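Serine protease MT3772 (Mycobacterium tuberculosis, PDB 3K6Y) is a membrane-associated serine endopeptidase of the S1C family, whose trypsin-like protease domain probably serves in resistance to acid and oxidative stress. Local coordinates at residues 34-37 with 38-42; 177-180 with 181-184. One frame throughout, in Å; residues are numbered along the deposited sequence.

Interaction 1: 34-37 with 38-42; sequences NPVV and AATEP
Asn-34 reaches Ala-38 through a water, which donates to the carbonyl O of Asn-34 (2.7 Å) and accepts from the backbone N of Ala-38, bridging the opening turn of helix 35-40. Asn-34 is also the N-cap of this helix: its OD1 takes the N-H of Val-36 in a nearly straight bond (3.0 Å, 169° at the hydrogen) that arrives in the plane of the amide carbonyl, on a lone pair. The carbonyl O of Pro-35 then receives the N-H of Ala-39 in a weak bond, with the methyl of Ala-39 lying 3.7 Å from the same O. At Val-36 the backbone carbonyl O is gripped twice by Thr-40, weakly by the N-H and also by the hydroxyl, OG1 donating over 2.7 Å. Thr-40 holds OG1 beside its own backbone N and anti to its carbonyl carbon (chi1 -54°), a torsion that folds the hydroxyl back onto the preceding turn. CG2 of Val-36 lies alongside this hydroxyl, 3.7 Å from OG1, both side chains pointing the same way. Val-37 closes the series: its carbonyl O accepts the N-H of Glu-41 (2.9 Å) and, weakly, that of Thr-40. Val-36 and Thr-40 rest on Ile-188 of strand 186-188, Thr-40 also meets Leu-118, and Val-37 and Glu-41 pack on Phe-142, just before strand 143-157.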
loop_
_atom_site.group_PDB
_atom_site.type_symbol
_atom_site.label_atom_id
_atom_site.label_comp_id
_atom_site.label_asym_id
_atom_site.label_seq_id
_atom_site.Cartn_x
_atom_site.Cartn_y
_atom_site.Cartn_z
ATOM N N ASN A 34 5.655 -38.744 4.683
ATOM C CA ASN A 34 7.105 -38.700 4.486
ATOM C C ASN A 34 7.775 -38.046 5.706
ATOM O O ASN A 34 7.269 -37.042 6.226
ATOM C CB ASN A 34 7.460 -37.954 3.193
ATOM C CG ASN A 34 8.914 -38.103 2.804
ATOM O OD1 ASN A 34 9.790 -37.546 3.448
ATOM N ND2 ASN A 34 9.173 -38.832 1.721
ATOM N N PRO A 35 8.884 -38.637 6.204
ATOM C CA PRO A 35 9.550 -38.058 7.377
ATOM C C PRO A 35 9.930 -36.570 7.263
ATOM O O PRO A 35 10.083 -35.899 8.284
ATOM C CB PRO A 35 10.809 -38.924 7.550
ATOM C CG PRO A 35 10.588 -40.103 6.746
ATOM C CD PRO A 35 9.529 -39.881 5.741
ATOM N N VAL A 36 10.056 -36.059 6.041
ATOM C CA VAL A 36 10.370 -34.644 5.843
ATOM C C VAL A 36 9.262 -33.734 6.370
ATOM O O VAL A 36 9.530 -32.596 6.774
ATOM C CB VAL A 36 10.709 -34.327 4.362
ATOM C CG1 VAL A 36 9.440 -34.283 3.478
ATOM C CG2 VAL A 36 11.485 -33.054 4.261
ATOM N N VAL A 37 8.032 -34.221 6.400
ATOM C CA VAL A 37 6.909 -33.369 6.801
ATOM C C VAL A 37 7.052 -32.995 8.281
ATOM O O VAL A 37 7.076 -31.810 8.637
ATOM C CB VAL A 37 5.572 -34.057 6.521
ATOM C CG1 VAL A 37 4.419 -33.266 7.142
ATOM C CG2 VAL A 37 5.373 -34.221 5.016
ATOM N N ALA A 38 7.219 -34.002 9.140
ATOM C CA ALA A 38 7.289 -33.751 10.567
ATOM C C ALA A 38 8.512 -32.935 10.929
ATOM O O ALA A 38 8.491 -32.137 11.886
ATOM C CB ALA A 38 7.335 -35.068 11.323
ATOM N N ALA A 39 9.593 -33.159 10.181
ATOM C CA ALA A 39 10.837 -32.457 10.451
ATOM C C ALA A 39 10.766 -30.991 10.055
ATOM O O ALA A 39 11.443 -30.159 10.636
ATOM C CB ALA A 39 11.982 -33.136 9.783
ATOM N N THR A 40 9.935 -30.676 9.062
ATOM C CA THR A 40 9.843 -29.314 8.558
ATOM C C THR A 40 8.756 -28.511 9.265
ATOM O O THR A 40 8.873 -27.291 9.386
ATOM C CB THR A 40 9.576 -29.335 7.029
ATOM O OG1 THR A 40 10.580 -30.131 6.388
ATOM C CG2 THR A 40 9.635 -27.965 6.440
ATOM N N GLU A 41 7.700 -29.196 9.707
ATOM C CA GLU A 41 6.549 -28.564 10.360
ATOM C C GLU A 41 6.858 -27.462 11.382
ATOM O O GLU A 41 6.212 -26.422 11.335
ATOM C CB GLU A 41 5.634 -29.633 10.998
ATOM C CG GLU A 41 4.473 -29.020 11.790
ATOM C CD GLU A 41 3.535 -30.004 12.440
ATOM O OE1 GLU A 41 2.517 -29.532 12.985
ATOM O OE2 GLU A 41 3.823 -31.215 12.417
ATOM N N PRO A 42 7.841 -27.653 12.291
ATOM C CA PRO A 42 8.039 -26.601 13.296
ATOM C C PRO A 42 8.376 -25.235 12.703
ATOM O O PRO A 42 8.092 -24.213 13.331
ATOM C CB PRO A 42 9.206 -27.129 14.147
ATOM C CG PRO A 42 9.102 -28.636 13.992
ATOM C CD PRO A 42 8.730 -28.813 12.537
HETATM O O HOH W 1 6.371 -36.807 8.737
#

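Interaction 2: 177-180 with 181-184; sequences DVEQ and GDSG
Asp-182 folds its carboxylate back over the backbone of Glu-179, and two hydrogen bonds between these residues make the tight part of the contact. OD2 accepts the N-H of Glu-179 over 2.9 Å in a nearly straight bond, met on the anti side of the carboxylate and 27° out of its plane. In return the backbone N of Asp-182 donates to the carbonyl O of Glu-179 (2.9 Å), closing a type II beta turn from Glu-179 to Asp-182. A chi1 of -80° sets CG beside the backbone N of Asp-182, bringing OD2 to the start of the turn. The side chains of Val-178 and Asp-182 cross obliquely, CG1 of Val-178 meeting CB of Asp-182 at 3.9 Å. Gly-181 sits at the third position of the turn with a positive phi of 109°, as glycine there commonly has. The sequence Gly-Asp-Ser-Gly is the signature around the nucleophile of chymotrypsin-like proteases, and here the turn leads directly into Ser-183, the predicted catalytic serine, whose OG is hydrogen-bonded to His-75 NE2. The looser part is mediated by water: one molecule lies 2.6 Å from OD2 of Asp-182 and 2.7 Å from OE2 of Glu-179, bridging two probably negative carboxylates. At the second position of the turn, the side chain of Gln-180 is exposed.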
loop_
_atom_site.group_PDB
_atom_site.type_symbol
_atom_site.label_atom_id
_atom_site.label_comp_id
_atom_site.label_asym_id
_atom_site.label_seq_id
_atom_site.Cartn_x
_atom_site.Cartn_y
_atom_site.Cartn_z
ATOM N N ASP A 177 -3.890 -30.052 -4.906
ATOM C CA ASP A 177 -5.102 -29.382 -4.459
ATOM C C ASP A 177 -4.726 -28.333 -3.421
ATOM O O ASP A 177 -4.737 -28.618 -2.220
ATOM C CB ASP A 177 -6.088 -30.391 -3.862
ATOM C CG ASP A 177 -7.395 -29.742 -3.418
ATOM N N VAL A 178 -4.391 -27.134 -3.898
ATOM C CA VAL A 178 -4.016 -26.030 -3.003
ATOM C C VAL A 178 -5.294 -25.449 -2.402
ATOM O O VAL A 178 -6.306 -25.265 -3.105
ATOM C CB VAL A 178 -3.204 -24.948 -3.756
ATOM C CG1 VAL A 178 -2.863 -23.755 -2.829
ATOM C CG2 VAL A 178 -1.927 -25.545 -4.336
ATOM N N GLU A 179 -5.271 -25.187 -1.102
ATOM C CA GLU A 179 -6.464 -24.760 -0.374
ATOM C C GLU A 179 -6.278 -23.355 0.155
ATOM O O GLU A 179 -5.154 -22.912 0.398
ATOM C CB GLU A 179 -6.726 -25.690 0.809
ATOM C CG GLU A 179 -7.030 -27.152 0.430
ATOM C CD GLU A 179 -7.250 -28.016 1.652
ATOM O OE1 GLU A 179 -8.288 -27.809 2.325
ATOM O OE2 GLU A 179 -6.411 -28.911 1.927
ATOM N N GLN A 180 -7.381 -22.654 0.367
ATOM C CA GLN A 180 -7.354 -21.345 0.997
ATOM C C GLN A 180 -6.721 -21.501 2.361
ATOM O O GLN A 180 -7.135 -22.341 3.165
ATOM C CB GLN A 180 -8.764 -20.783 1.153
ATOM C CG GLN A 180 -9.431 -20.397 -0.154
ATOM C CD GLN A 180 -10.771 -19.731 0.078
ATOM O OE1 GLN A 180 -11.424 -19.963 1.099
ATOM N NE2 GLN A 180 -11.185 -18.888 -0.866
ATOM N N GLY A 181 -5.707 -20.678 2.604
ATOM C CA GLY A 181 -4.909 -20.741 3.829
ATOM C C GLY A 181 -3.514 -21.264 3.585
ATOM O O GLY A 181 -2.627 -21.042 4.408
ATOM N N ASP A 182 -3.299 -21.904 2.439
ATOM C CA ASP A 182 -1.964 -22.385 2.063
ATOM C C ASP A 182 -1.047 -21.257 1.566
ATOM O O ASP A 182 0.175 -21.424 1.557
ATOM C CB ASP A 182 -2.024 -23.446 0.947
ATOM C CG ASP A 182 -2.373 -24.851 1.443
ATOM O OD1 ASP A 182 -1.937 -25.224 2.560
ATOM O OD2 ASP A 182 -3.015 -25.601 0.650
ATOM N N SER A 183 -1.613 -20.136 1.105
ATOM C CA SER A 183 -0.791 -19.019 0.624
ATOM C C SER A 183 0.290 -18.682 1.618
ATOM O O SER A 183 0.018 -18.522 2.807
ATOM C CB SER A 183 -1.635 -17.775 0.456
ATOM O OG SER A 183 -2.296 -17.788 -0.788
ATOM N N GLY A 184 1.510 -18.537 1.109
ATOM C CA GLY A 184 2.651 -18.096 1.903
ATOM C C GLY A 184 3.500 -19.246 2.390
ATOM O O GLY A 184 4.618 -19.038 2.865
HETATM O O HOH W 2 -4.073 -27.971 0.941
#

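Overall arrangement
From the N terminus the chain first passes interaction 1, where a short helix is capped and wound just ahead of strand 44-51, the first strand of the N-terminal barrel. That barrel is then completed by strand 105-109, and the second barrel begins with strand 130-135. Interaction 2 follows in the second barrel's loop between strands 167-175 and 186-188, where it closes a tight turn. The two contacts are local and in series, neither nesting nor crossing; the centres of interactions 1 and 2 lie 18 Å apart. Helix 35-40 precedes the first barrel in sequence yet packs against strand 186-188 of the second, so interaction 1 joins the chain's entry segment to the strand that follows interaction 2.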